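Local coordinates for protein 5-cytosine DNA methyltransferase (Entamoeba histolytica, PDB 3QV2) that probably transfers a methyl group from S-adenosyl-L-methionine to carbon 5 of cytosine in tRNA or DNA, as a Dnmt2-type member of the C5-methyltransferase family, at residues S18-L23 with Y302-N307; S25-S30 with Q316-L321; N44-K49 with D294-K299; S160-D163 with N168-T171; C233-S238 with K280-F285. All blocks are in the same frame, centred on the assembly; numbering follows the deposited sequence.

From the N terminus, the turn 18-23 and helix 22-29 supply the first halves of interactions 1 and 2. Their partners, 302-307 and 316-321, come almost a whole chain later and in the same order, so the two loops cross. Both bring late helices back to the first helix of the Rossmann-like domain. Interaction 3 lies within each of these loops and joins helix 45-55 to the residues leading into helix 298-306. Inside it, in turn, interaction 4 closes a short hairpin-like loop between strands 153-159 and 172-178, and interaction 5 follows in series, tying 233-238 to the end of helix 276-282. R170 bridges interactions 4, 5 and 1.

Interaction 1: S18-L23 with Y302-N307; sequences SGIGGL and YQCLGN. With SAH (S-adenosyl-L-homocysteine), chain B.
I20 meets C304 and L305 in a small, buried apolar contact, with no hydrogen bond between the two segments. Its backbone N gives a nearly straight bond to the carboxylate of S-adenosyl-L-homocysteine, 2.9 Å from I20 N to SAH O (179°). I20 CB lies 3.9 Å from SAH O, and there the side chain divides. CG1 lies between the backbone N and the carbonyl carbon (chi1 66°), which sets it 3.2 Å from SAH O, so the same oxygen is gripped by the amide and flanked by a methylene. CG2 leaves on the other branch and presses on the helix 302-306, 3.6 Å from C304 CB. Beyond CG1 the chain is extended, and its tip, CD1, reaches L305 CD2 at 4.0 Å, the two side chains roughly perpendicular. I50 of helix 45-55 touches both I20 and C304. The other carboxylate oxygen has a weak bond from G22 N, 2.9 Å from G22 N to SAH OXT. G19 packs closely on the ligand, its CA 3.6 Å from SAH CB. This is the glycine-rich FxGxG turn after the first strand of C5-methyltransferases, where the Rossmann-like fold holds the amino-acid end of the cofactor.

Interaction 2: S25-S30 with Q316-L321; sequences SSYERS and QLMEYL
The last turn of helix 22-29 meets the side of helix 311-321, with CA atoms 6.8 Å apart for Y27 and M318 and 6.7 Å apart for S30 and E319. M318 carries the upstream half of the contact. Its side chain is extended beyond CG, which delivers SD to the backbone of the first helix, 3.7 Å from Y27 N and 3.8 Å from Y27 CB. The sulfur sits at the edge of the Y27 ring, near its plane, and also brushes S26 CB. Further along, E319 reaches back with an extended chain: OE2 lies 3.4 Å from S30 CB, and E319 CG packs on the same CB at 3.7 Å. The carboxylate does not bond to S30 itself but takes its hydrogen bond from the next amide, S31 N. The hydroxyl of S30 turns back into its own helix, lying between the backbone N and the carbonyl carbon (chi1 75°), and donates to the carbonyl of Y27, 2.6 Å from S30 OG to Y27 O. S30 N bonds to that oxygen too, from the same face of the carbonyl plane, and both donors of S30 thus grip Y27 O. Helix 22-29 packs on helix 311-321, whose M318, L317 and L321 also touch F127 of the central strand 125-130, while L317 and L321 lie against M176 of strand 172-178.

Interaction 3: N44-K49 with D294-K299; sequences NEIANK and DGLTDK
The first turn of helix 45-49 faces the loop that leads into helix 298-299, and the backbones stay well apart: the nearest CA atoms, those of I46 and L296, are 8.0 Å from each other. L296 spans the gap. Its CB points at the helix; CD1 runs on anti to CA (chi2 180°), while the other branch, CD2, turns off to the fork of I46. There the methyl is nearly equidistant from two branches, 4.0 Å from I46 CG2 and 4.1 Å from I46 CG1, and the two side chains pass antiparallel. The aliphatic part of K49, one turn on, borders the same methyl, with K49 CE 4.3 Å from L296 CD2. The contact is therefore apolar throughout, a buried leucine laid against one branched residue and the carbon chain of an exposed lysine. The helix itself begins with a proper N-cap. N44 OD1 accepts from A47 N at 2.8 Å (161°), the donor lying in the carbonyl plane on a lone pair of OD1. N44 also touches S-adenosyl-L-homocysteine, and its backbone N bonds to D42, a ligand-binding residue, so the cap sits at the wall of the pocket. T297 holds the N-cap position of the other helix. Helix 45-55, following the second strand, starts beside the cofactor, as is usual in Rossmann-like methyltransferases, and in this protein N44 caps it.

Interaction 4: S160-D163 with N168-T171; sequences SPID and NSRT
S160 and R170 make the one direct hydrogen bond across this contact: R170 N donates to the serine hydroxyl, 3.1 Å from R170 N to S160 OG (149°). With OG anti to the backbone N (chi1 -180°), the hydroxyl is directed at the opposing segment 168-171. A water continues the polar link, 2.7 Å from S160 OG and 3.3 Å from T171 OG1. Within 160-163, D163 folds back, its OD2 accepting from S160 N at 2.9 Å from above the carboxylate plane, while D163 N bonds to S160 O; together they fix the first 3-10 turn. Van der Waals packing centres on the carbonyl of N168. P161 CB lies 3.2 Å from N168 O, and I162 CG2 comes to 3.3 Å from that oxygen. P161 CD also rests 3.9 Å from R170 CB. Beyond CB, R170 extends away from this contact, and its guanidinium binds the carbonyl oxygens of F235 and G306. The contact closes the loop between the last two strands of the sheet, 153-159 and 172-178. The side chain of R170 lies about 7 Å from that of C86, the predicted catalytic cysteine, and R170 with R172 probably forms the RxR pattern of C5-methyltransferase motif VIII.

Interaction 5: C233-S238 with K280-F285; sequences CCFTKS and KKIHGF. With SO4 (sulfate ion), chain E.
F235 and H283 have their only polar link across the contact through a water: it accepts from F235 N at 3.1 Å and lies 2.8 Å from H283 NE2. The two rings themselves keep a looser, oblique contact, with F235 CD2 4.3 Å from H283 NE2. Apolar packing is left to I282, whose CD1 comes 3.8 Å from F235 CE2. Its chain is extended (chi2 -179°), which lets the methyl end reach F235 CE2 obliquely, the two side chains roughly perpendicular. One face of the F235 ring has the carbonyl oxygen C233 O above it, offset toward the rim, and Y239 meets the ring edge to face. H283 is held at its other nitrogen as well, ND1 being hydrogen-bonded to S308 OG. The helix closes just beyond: G284, with positive phi, ends it in a Schellman motif, F285 N bonding back to K280 O. At the outer side K281 NZ, paired with D201, also binds a sulfate, probably from the crystallisation liquor, at 3.3 Å from its O2. The chemistry implies that the imidazole, close to the cofactor pocket, is restrained in its rotation by polar partners at both nitrogens, S308 OG and the water, while the direct contact between 233-238 and 280-285 is apolar packing of F235 on I282.

Interaction 1: S18-L23 with Y302-N307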
# COMPACT_ATOMS: atom_id res chain seq x y z
N SER A 18 3.73 -2.39 -9.50
CA SER A 18 2.40 -2.93 -9.25
C SER A 18 2.28 -3.80 -8.00
O SER A 18 1.21 -3.85 -7.38
CB SER A 18 1.91 -3.71 -10.47
OG SER A 18 2.90 -4.61 -10.94
N GLY A 19 3.35 -4.47 -7.62
CA GLY A 19 3.32 -5.34 -6.46
C GLY A 19 2.24 -6.40 -6.56
O GLY A 19 2.25 -7.21 -7.49
N ILE A 20 1.30 -6.39 -5.62
CA ILE A 20 0.21 -7.36 -5.63
C ILE A 20 -1.10 -6.76 -6.15
O ILE A 20 -2.15 -7.40 -6.08
CB ILE A 20 -0.03 -7.97 -4.23
CG1 ILE A 20 -0.55 -6.91 -3.26
CG2 ILE A 20 1.24 -8.61 -3.70
CD1 ILE A 20 -0.84 -7.44 -1.87
N GLY A 21 -1.02 -5.54 -6.67
CA GLY A 21 -2.17 -4.90 -7.29
C GLY A 21 -3.01 -4.07 -6.34
O GLY A 21 -4.23 -3.99 -6.50
N GLY A 22 -2.37 -3.45 -5.36
CA GLY A 22 -3.07 -2.62 -4.40
C GLY A 22 -3.71 -1.41 -5.04
O GLY A 22 -4.85 -1.06 -4.73
N LEU A 23 -2.98 -0.76 -5.94
CA LEU A 23 -3.49 0.43 -6.62
C LEU A 23 -4.66 0.10 -7.52
O LEU A 23 -5.64 0.84 -7.59
CB LEU A 23 -2.37 1.11 -7.42
CG LEU A 23 -1.14 1.52 -6.62
CD1 LEU A 23 -0.09 2.14 -7.52
CD2 LEU A 23 -1.53 2.47 -5.50
N TYR A 302 3.28 -12.55 3.71
CA TYR A 302 3.43 -11.49 4.70
C TYR A 302 4.26 -10.35 4.14
O TYR A 302 3.92 -9.18 4.30
CB TYR A 302 4.09 -12.04 5.97
CG TYR A 302 3.15 -12.78 6.89
CD1 TYR A 302 1.91 -12.24 7.24
CD2 TYR A 302 3.50 -14.02 7.41
CE1 TYR A 302 1.05 -12.92 8.08
CE2 TYR A 302 2.64 -14.70 8.26
CZ TYR A 302 1.42 -14.15 8.59
OH TYR A 302 0.57 -14.83 9.43
N GLN A 303 5.36 -10.70 3.47
CA GLN A 303 6.27 -9.70 2.91
C GLN A 303 5.58 -8.82 1.87
O GLN A 303 5.71 -7.60 1.90
CB GLN A 303 7.49 -10.39 2.30
CG GLN A 303 8.34 -11.15 3.31
CD GLN A 303 9.39 -12.02 2.65
OE1 GLN A 303 9.60 -11.96 1.44
NE2 GLN A 303 10.06 -12.85 3.45
N CYS A 304 4.85 -9.46 0.96
CA CYS A 304 4.12 -8.73 -0.07
C CYS A 304 3.04 -7.84 0.56
O CYS A 304 2.92 -6.67 0.22
CB CYS A 304 3.48 -9.70 -1.07
SG CYS A 304 4.68 -10.61 -2.08
N LEU A 305 2.26 -8.42 1.46
CA LEU A 305 1.20 -7.68 2.14
C LEU A 305 1.75 -6.50 2.94
O LEU A 305 1.18 -5.41 2.92
CB LEU A 305 0.40 -8.61 3.05
CG LEU A 305 -0.49 -9.63 2.33
CD1 LEU A 305 -0.90 -10.76 3.27
CD2 LEU A 305 -1.72 -8.94 1.74
N GLY A 306 2.86 -6.73 3.63
CA GLY A 306 3.50 -5.69 4.41
C GLY A 306 3.93 -4.52 3.54
O GLY A 306 4.01 -3.38 4.01
N ASN A 307 4.21 -4.80 2.27
CA ASN A 307 4.66 -3.77 1.33
C ASN A 307 3.52 -3.18 0.51
O ASN A 307 3.75 -2.30 -0.32
CB ASN A 307 5.74 -4.34 0.40
CG ASN A 307 7.07 -4.54 1.10
OD1 ASN A 307 7.46 -3.74 1.95
ND2 ASN A 307 7.77 -5.60 0.74
N SAH B . 1.76 -0.97 -4.11
CA SAH B . 2.09 -2.34 -4.45
CB SAH B . 3.51 -2.69 -4.01
CG SAH B . 4.54 -1.59 -3.94
SD SAH B . 6.18 -2.03 -3.33
C SAH B . 1.08 -3.27 -3.82
O SAH B . 1.41 -4.45 -3.53
OXT SAH B . -0.11 -2.85 -3.59
C5' SAH B . 7.40 -1.55 -4.53
C4' SAH B . 7.60 -2.42 -5.72
O4' SAH B . 8.38 -1.74 -6.63
C3' SAH B . 8.33 -3.62 -5.32
O3' SAH B . 7.50 -4.73 -5.44
C2' SAH B . 9.45 -3.75 -6.22
O2' SAH B . 9.49 -5.03 -6.75
C1' SAH B . 9.20 -2.77 -7.27
N9 SAH B . 10.43 -2.29 -7.85
C8 SAH B . 11.55 -1.84 -7.27
N7 SAH B . 12.40 -1.51 -8.24
C5 SAH B . 11.82 -1.76 -9.44
C6 SAH B . 12.23 -1.61 -10.76
N6 SAH B . 13.54 -1.09 -11.07
N1 SAH B . 11.38 -1.96 -11.74
C2 SAH B . 10.15 -2.44 -11.48
N3 SAH B . 9.74 -2.59 -10.22
C4 SAH B . 10.54 -2.26 -9.19

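Interaction 2: S25-S30 with Q316-L321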
# COMPACT_ATOMS: atom_id res chain seq x y z
N SER A 25 -6.66 -2.59 -7.16
CA SER A 25 -7.74 -2.97 -6.25
C SER A 25 -8.47 -1.74 -5.73
O SER A 25 -9.70 -1.71 -5.68
CB SER A 25 -7.18 -3.78 -5.08
OG SER A 25 -6.57 -4.97 -5.53
N SER A 26 -7.71 -0.73 -5.33
CA SER A 26 -8.28 0.51 -4.81
C SER A 26 -9.23 1.15 -5.82
O SER A 26 -10.33 1.56 -5.46
CB SER A 26 -7.17 1.49 -4.44
OG SER A 26 -6.33 0.95 -3.44
N TYR A 27 -8.79 1.23 -7.07
CA TYR A 27 -9.61 1.81 -8.13
C TYR A 27 -10.88 0.99 -8.35
O TYR A 27 -11.97 1.54 -8.48
CB TYR A 27 -8.82 1.90 -9.44
CG TYR A 27 -9.61 2.51 -10.58
CD1 TYR A 27 -9.59 3.88 -10.81
CD2 TYR A 27 -10.37 1.72 -11.42
CE1 TYR A 27 -10.31 4.45 -11.84
CE2 TYR A 27 -11.10 2.28 -12.46
CZ TYR A 27 -11.06 3.64 -12.67
OH TYR A 27 -11.77 4.20 -13.70
N GLU A 28 -10.72 -0.33 -8.39
CA GLU A 28 -11.84 -1.21 -8.69
C GLU A 28 -12.91 -1.22 -7.60
O GLU A 28 -14.09 -1.45 -7.88
CB GLU A 28 -11.34 -2.64 -8.97
CG GLU A 28 -10.53 -2.77 -10.25
CD GLU A 28 -10.12 -4.20 -10.54
OE1 GLU A 28 -10.37 -5.07 -9.68
OE2 GLU A 28 -9.56 -4.45 -11.63
N ARG A 29 -12.51 -0.97 -6.36
CA ARG A 29 -13.47 -0.96 -5.25
C ARG A 29 -14.07 0.43 -5.05
O ARG A 29 -15.07 0.58 -4.35
CB ARG A 29 -12.83 -1.46 -3.95
CG ARG A 29 -11.86 -0.49 -3.31
CD ARG A 29 -11.57 -0.86 -1.86
NE ARG A 29 -12.77 -0.78 -1.04
CZ ARG A 29 -13.20 -1.75 -0.24
NH1 ARG A 29 -12.52 -2.88 -0.13
NH2 ARG A 29 -14.31 -1.58 0.47
N SER A 30 -13.45 1.43 -5.66
CA SER A 30 -13.94 2.80 -5.54
C SER A 30 -15.25 3.00 -6.30
O SER A 30 -15.71 2.09 -7.00
CB SER A 30 -12.89 3.80 -6.03
OG SER A 30 -12.83 3.81 -7.45
N GLN A 316 -10.82 6.25 -1.72
CA GLN A 316 -11.42 7.56 -1.50
C GLN A 316 -10.61 8.68 -2.16
O GLN A 316 -11.18 9.62 -2.71
CB GLN A 316 -11.59 7.85 -0.00
CG GLN A 316 -12.60 6.94 0.69
CD GLN A 316 -13.05 7.50 2.02
OE1 GLN A 316 -12.91 8.69 2.29
NE2 GLN A 316 -13.59 6.63 2.87
N LEU A 317 -9.29 8.56 -2.10
CA LEU A 317 -8.42 9.59 -2.66
C LEU A 317 -8.44 9.58 -4.19
O LEU A 317 -8.33 10.62 -4.82
CB LEU A 317 -6.99 9.41 -2.15
CG LEU A 317 -6.84 9.50 -0.62
CD1 LEU A 317 -5.39 9.34 -0.21
CD2 LEU A 317 -7.41 10.81 -0.11
N MET A 318 -8.59 8.39 -4.77
CA MET A 318 -8.69 8.27 -6.22
C MET A 318 -9.99 8.88 -6.72
O MET A 318 -10.01 9.55 -7.76
CB MET A 318 -8.59 6.81 -6.65
CG MET A 318 -7.19 6.22 -6.56
SD MET A 318 -7.12 4.54 -7.22
CE MET A 318 -5.35 4.25 -7.22
N GLU A 319 -11.07 8.66 -5.98
CA GLU A 319 -12.36 9.25 -6.32
C GLU A 319 -12.24 10.76 -6.40
O GLU A 319 -12.91 11.41 -7.20
CB GLU A 319 -13.42 8.84 -5.30
CG GLU A 319 -13.75 7.35 -5.32
CD GLU A 319 -14.52 6.91 -4.09
OE1 GLU A 319 -14.79 7.75 -3.21
OE2 GLU A 319 -14.87 5.71 -4.01
N TYR A 320 -11.38 11.32 -5.56
CA TYR A 320 -11.10 12.75 -5.58
C TYR A 320 -10.27 13.12 -6.81
O TYR A 320 -10.62 14.02 -7.56
CB TYR A 320 -10.38 13.18 -4.31
CG TYR A 320 -9.99 14.64 -4.27
CD1 TYR A 320 -10.95 15.63 -4.16
CD2 TYR A 320 -8.66 15.02 -4.33
CE1 TYR A 320 -10.60 16.96 -4.12
CE2 TYR A 320 -8.30 16.35 -4.29
CZ TYR A 320 -9.27 17.32 -4.18
OH TYR A 320 -8.92 18.65 -4.14
N LEU A 321 -9.18 12.39 -7.00
CA LEU A 321 -8.29 12.60 -8.14
C LEU A 321 -9.03 12.61 -9.47
O LEU A 321 -8.68 13.37 -10.38
CB LEU A 321 -7.20 11.52 -8.16
CG LEU A 321 -6.30 11.47 -9.40
CD1 LEU A 321 -5.48 12.74 -9.53
CD2 LEU A 321 -5.40 10.25 -9.35

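Interaction 3: N44-K49 with D294-K299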
# COMPACT_ATOMS: atom_id res chain seq x y z
N ASN A 44 9.56 -8.07 -9.27
CA ASN A 44 9.45 -9.06 -8.20
C ASN A 44 8.63 -10.27 -8.63
O ASN A 44 7.41 -10.19 -8.77
CB ASN A 44 8.84 -8.42 -6.95
CG ASN A 44 8.98 -9.28 -5.72
OD1 ASN A 44 8.19 -10.19 -5.49
ND2 ASN A 44 10.00 -9.00 -4.91
N GLU A 45 9.31 -11.39 -8.85
CA GLU A 45 8.68 -12.60 -9.36
C GLU A 45 7.53 -13.09 -8.47
O GLU A 45 6.47 -13.48 -8.96
CB GLU A 45 9.71 -13.72 -9.56
CG GLU A 45 10.75 -13.41 -10.62
CD GLU A 45 11.63 -14.61 -10.94
OE1 GLU A 45 11.38 -15.70 -10.39
OE2 GLU A 45 12.56 -14.46 -11.76
N ILE A 46 7.75 -13.07 -7.16
CA ILE A 46 6.74 -13.52 -6.21
C ILE A 46 5.52 -12.61 -6.23
O ILE A 46 4.38 -13.07 -6.31
CB ILE A 46 7.30 -13.61 -4.77
CG1 ILE A 46 8.14 -14.88 -4.60
CG2 ILE A 46 6.17 -13.60 -3.76
CD1 ILE A 46 9.36 -14.94 -5.48
N ALA A 47 5.76 -11.30 -6.19
CA ALA A 47 4.69 -10.32 -6.23
C ALA A 47 3.86 -10.49 -7.50
O ALA A 47 2.63 -10.49 -7.45
CB ALA A 47 5.25 -8.91 -6.14
N ASN A 48 4.54 -10.63 -8.63
CA ASN A 48 3.87 -10.81 -9.91
C ASN A 48 2.98 -12.04 -9.94
O ASN A 48 1.88 -12.00 -10.48
CB ASN A 48 4.89 -10.87 -11.06
CG ASN A 48 5.74 -9.62 -11.15
OD1 ASN A 48 5.37 -8.56 -10.64
ND2 ASN A 48 6.88 -9.74 -11.82
N LYS A 49 3.48 -13.14 -9.38
CA LYS A 49 2.71 -14.38 -9.34
C LYS A 49 1.36 -14.19 -8.65
O LYS A 49 0.35 -14.74 -9.09
CB LYS A 49 3.51 -15.50 -8.67
CG LYS A 49 4.25 -16.40 -9.65
CD LYS A 49 5.69 -16.65 -9.22
CE LYS A 49 5.76 -17.35 -7.88
NZ LYS A 49 7.17 -17.63 -7.49
N ASP A 294 -0.61 -21.03 -4.67
CA ASP A 294 -0.01 -22.34 -4.45
C ASP A 294 1.52 -22.26 -4.48
O ASP A 294 2.11 -21.76 -5.44
CB ASP A 294 -0.51 -23.34 -5.50
CG ASP A 294 -0.33 -24.77 -5.06
OD1 ASP A 294 -0.25 -25.01 -3.84
OD2 ASP A 294 -0.26 -25.66 -5.93
N GLY A 295 2.15 -22.76 -3.43
CA GLY A 295 3.60 -22.79 -3.34
C GLY A 295 4.18 -21.71 -2.46
O GLY A 295 5.25 -21.89 -1.87
N LEU A 296 3.49 -20.58 -2.38
CA LEU A 296 3.96 -19.44 -1.58
C LEU A 296 3.75 -19.66 -0.09
O LEU A 296 2.64 -19.94 0.36
CB LEU A 296 3.27 -18.15 -2.03
CG LEU A 296 3.59 -17.67 -3.45
CD1 LEU A 296 2.83 -16.39 -3.77
CD2 LEU A 296 5.08 -17.46 -3.62
N THR A 297 4.82 -19.53 0.68
CA THR A 297 4.76 -19.66 2.14
C THR A 297 4.13 -18.42 2.77
O THR A 297 3.96 -17.40 2.11
CB THR A 297 6.15 -19.88 2.75
OG1 THR A 297 7.00 -18.78 2.41
CG2 THR A 297 6.77 -21.17 2.24
N ASP A 298 3.79 -18.53 4.05
CA ASP A 298 3.20 -17.40 4.77
C ASP A 298 4.16 -16.21 4.80
O ASP A 298 3.73 -15.07 4.63
CB ASP A 298 2.81 -17.80 6.20
CG ASP A 298 1.61 -18.73 6.23
OD1 ASP A 298 0.92 -18.86 5.20
OD2 ASP A 298 1.35 -19.31 7.30
N LYS A 299 5.44 -16.49 5.00
CA LYS A 299 6.46 -15.44 4.99
C LYS A 299 6.41 -14.62 3.71
O LYS A 299 6.36 -13.39 3.75
CB LYS A 299 7.85 -16.05 5.18
CG LYS A 299 8.08 -16.68 6.54
CD LYS A 299 7.92 -15.66 7.65
CE LYS A 299 8.02 -16.31 9.02
NZ LYS A 299 9.35 -16.95 9.24

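Interaction 4: S160-D163 with N168-T171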
# COMPACT_ATOMS: atom_id res chain seq x y z
N SER A 160 -4.24 8.21 7.62
CA SER A 160 -4.21 6.81 8.05
C SER A 160 -5.61 6.20 7.92
O SER A 160 -6.61 6.92 7.98
CB SER A 160 -3.72 6.71 9.49
OG SER A 160 -3.68 5.37 9.94
N PRO A 161 -5.68 4.87 7.73
CA PRO A 161 -6.97 4.18 7.61
C PRO A 161 -7.91 4.45 8.78
O PRO A 161 -9.12 4.46 8.60
CB PRO A 161 -6.56 2.71 7.58
CG PRO A 161 -5.19 2.71 7.00
CD PRO A 161 -4.54 3.96 7.53
N ILE A 162 -7.35 4.67 9.97
CA ILE A 162 -8.17 4.94 11.14
C ILE A 162 -8.96 6.24 10.97
O ILE A 162 -10.01 6.42 11.58
CB ILE A 162 -7.32 5.04 12.43
CG1 ILE A 162 -6.39 6.24 12.37
CG2 ILE A 162 -6.54 3.75 12.64
CD1 ILE A 162 -5.69 6.54 13.68
N ASP A 163 -8.44 7.13 10.13
CA ASP A 163 -9.09 8.41 9.87
C ASP A 163 -10.45 8.23 9.20
O ASP A 163 -11.33 9.08 9.33
CB ASP A 163 -8.18 9.32 9.04
CG ASP A 163 -6.90 9.68 9.77
OD1 ASP A 163 -6.90 9.63 11.01
OD2 ASP A 163 -5.91 10.02 9.09
N ASN A 168 -6.91 0.11 11.67
CA ASN A 168 -5.52 -0.17 11.35
C ASN A 168 -4.72 1.10 11.11
O ASN A 168 -5.09 1.93 10.29
CB ASN A 168 -5.41 -1.10 10.14
CG ASN A 168 -3.98 -1.38 9.75
OD1 ASN A 168 -3.45 -0.80 8.80
ND2 ASN A 168 -3.33 -2.28 10.48
N SER A 169 -3.61 1.23 11.83
CA SER A 169 -2.75 2.39 11.68
C SER A 169 -1.71 2.17 10.59
O SER A 169 -0.79 1.36 10.74
CB SER A 169 -2.06 2.72 13.00
OG SER A 169 -3.00 3.12 13.98
N ARG A 170 -1.85 2.90 9.49
CA ARG A 170 -0.88 2.84 8.40
C ARG A 170 -0.74 4.22 7.76
O ARG A 170 -1.16 4.44 6.63
CB ARG A 170 -1.29 1.81 7.35
CG ARG A 170 -0.19 1.49 6.35
CD ARG A 170 -0.64 0.43 5.35
NE ARG A 170 0.44 0.05 4.44
CZ ARG A 170 1.29 -0.95 4.67
NH1 ARG A 170 1.19 -1.67 5.77
NH2 ARG A 170 2.24 -1.22 3.79
N THR A 171 -0.15 5.15 8.51
CA THR A 171 0.05 6.51 8.03
C THR A 171 0.91 6.54 6.77
O THR A 171 2.07 6.12 6.79
CB THR A 171 0.70 7.39 9.11
OG1 THR A 171 -0.09 7.34 10.31
CG2 THR A 171 0.82 8.82 8.64
O HOH W 1 -2.25 5.77 12.23

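Interaction 5: C233-S238 with K280-F285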
# COMPACT_ATOMS: atom_id res chain seq x y z
N CYS A 233 -1.77 -2.34 14.70
CA CYS A 233 -0.60 -1.59 14.26
C CYS A 233 -0.28 -1.84 12.79
O CYS A 233 -0.83 -2.75 12.17
CB CYS A 233 0.62 -1.92 15.13
SG CYS A 233 0.57 -1.21 16.79
N CYS A 234 0.60 -1.02 12.23
CA CYS A 234 0.99 -1.15 10.84
C CYS A 234 1.65 -2.50 10.57
O CYS A 234 2.64 -2.85 11.22
CB CYS A 234 1.94 -0.02 10.44
SG CYS A 234 2.54 -0.09 8.74
N PHE A 235 1.10 -3.25 9.62
CA PHE A 235 1.71 -4.50 9.20
C PHE A 235 2.84 -4.20 8.21
O PHE A 235 2.62 -3.55 7.20
CB PHE A 235 0.68 -5.41 8.54
CG PHE A 235 -0.34 -5.97 9.50
CD1 PHE A 235 -0.02 -7.02 10.34
CD2 PHE A 235 -1.63 -5.46 9.54
CE1 PHE A 235 -0.96 -7.55 11.21
CE2 PHE A 235 -2.57 -5.97 10.41
CZ PHE A 235 -2.23 -7.02 11.25
N THR A 236 4.04 -4.68 8.52
CA THR A 236 5.18 -4.48 7.63
C THR A 236 5.70 -5.80 7.06
O THR A 236 5.20 -6.88 7.38
CB THR A 236 6.34 -3.75 8.34
OG1 THR A 236 6.98 -4.63 9.27
CG2 THR A 236 5.83 -2.51 9.07
N LYS A 237 6.71 -5.69 6.21
CA LYS A 237 7.25 -6.82 5.47
C LYS A 237 7.66 -8.01 6.34
O LYS A 237 7.40 -9.16 6.00
CB LYS A 237 8.44 -6.36 4.62
CG LYS A 237 8.94 -7.38 3.62
CD LYS A 237 10.00 -6.77 2.72
CE LYS A 237 10.37 -7.70 1.57
NZ LYS A 237 11.34 -7.05 0.63
N SER A 238 8.30 -7.72 7.47
CA SER A 238 8.89 -8.78 8.30
C SER A 238 7.97 -9.27 9.42
O SER A 238 8.44 -9.81 10.42
CB SER A 238 10.22 -8.31 8.90
OG SER A 238 11.16 -8.01 7.88
N LYS A 280 -4.92 -9.19 4.47
CA LYS A 280 -5.48 -8.91 3.15
C LYS A 280 -6.84 -8.24 3.26
O LYS A 280 -7.14 -7.30 2.52
CB LYS A 280 -5.58 -10.21 2.34
CG LYS A 280 -6.02 -10.03 0.90
CD LYS A 280 -7.53 -10.08 0.76
CE LYS A 280 -8.08 -11.41 1.26
NZ LYS A 280 -9.52 -11.55 0.94
N LYS A 281 -7.66 -8.71 4.19
CA LYS A 281 -8.98 -8.12 4.42
C LYS A 281 -8.88 -6.75 5.07
O LYS A 281 -9.64 -5.84 4.75
CB LYS A 281 -9.85 -9.06 5.26
CG LYS A 281 -10.41 -10.25 4.48
CD LYS A 281 -11.26 -11.15 5.36
CE LYS A 281 -10.41 -11.92 6.35
NZ LYS A 281 -11.22 -12.87 7.16
N ILE A 282 -7.93 -6.60 5.99
CA ILE A 282 -7.74 -5.32 6.67
C ILE A 282 -7.27 -4.24 5.70
O ILE A 282 -7.62 -3.07 5.84
CB ILE A 282 -6.73 -5.45 7.84
CG1 ILE A 282 -7.28 -6.38 8.92
CG2 ILE A 282 -6.43 -4.08 8.42
CD1 ILE A 282 -6.36 -6.54 10.11
N HIS A 283 -6.47 -4.64 4.71
CA HIS A 283 -5.98 -3.70 3.71
C HIS A 283 -7.03 -3.40 2.64
O HIS A 283 -6.81 -2.58 1.76
CB HIS A 283 -4.68 -4.22 3.07
CG HIS A 283 -3.49 -4.10 3.96
ND1 HIS A 283 -2.19 -4.20 3.49
CD2 HIS A 283 -3.38 -3.89 5.29
CE1 HIS A 283 -1.35 -4.06 4.49
NE2 HIS A 283 -2.04 -3.87 5.60
N GLY A 284 -8.16 -4.09 2.72
CA GLY A 284 -9.30 -3.78 1.87
C GLY A 284 -9.29 -4.38 0.48
O GLY A 284 -9.91 -3.84 -0.43
N PHE A 285 -8.58 -5.49 0.30
CA PHE A 285 -8.63 -6.21 -0.96
C PHE A 285 -9.96 -6.96 -1.08
O PHE A 285 -10.59 -7.26 -0.06
CB PHE A 285 -7.45 -7.18 -1.09
CG PHE A 285 -6.12 -6.50 -1.25
CD1 PHE A 285 -5.52 -6.41 -2.50
CD2 PHE A 285 -5.48 -5.94 -0.16
CE1 PHE A 285 -4.29 -5.78 -2.65
CE2 PHE A 285 -4.26 -5.31 -0.31
CZ PHE A 285 -3.67 -5.23 -1.55
S SO4 E . -13.31 -15.11 4.51
O1 SO4 E . -12.09 -15.66 5.10
O2 SO4 E . -13.66 -13.88 5.24
O3 SO4 E . -13.08 -14.82 3.10
O4 SO4 E . -14.42 -16.06 4.58
O HOH W 2 -1.03 -2.26 7.63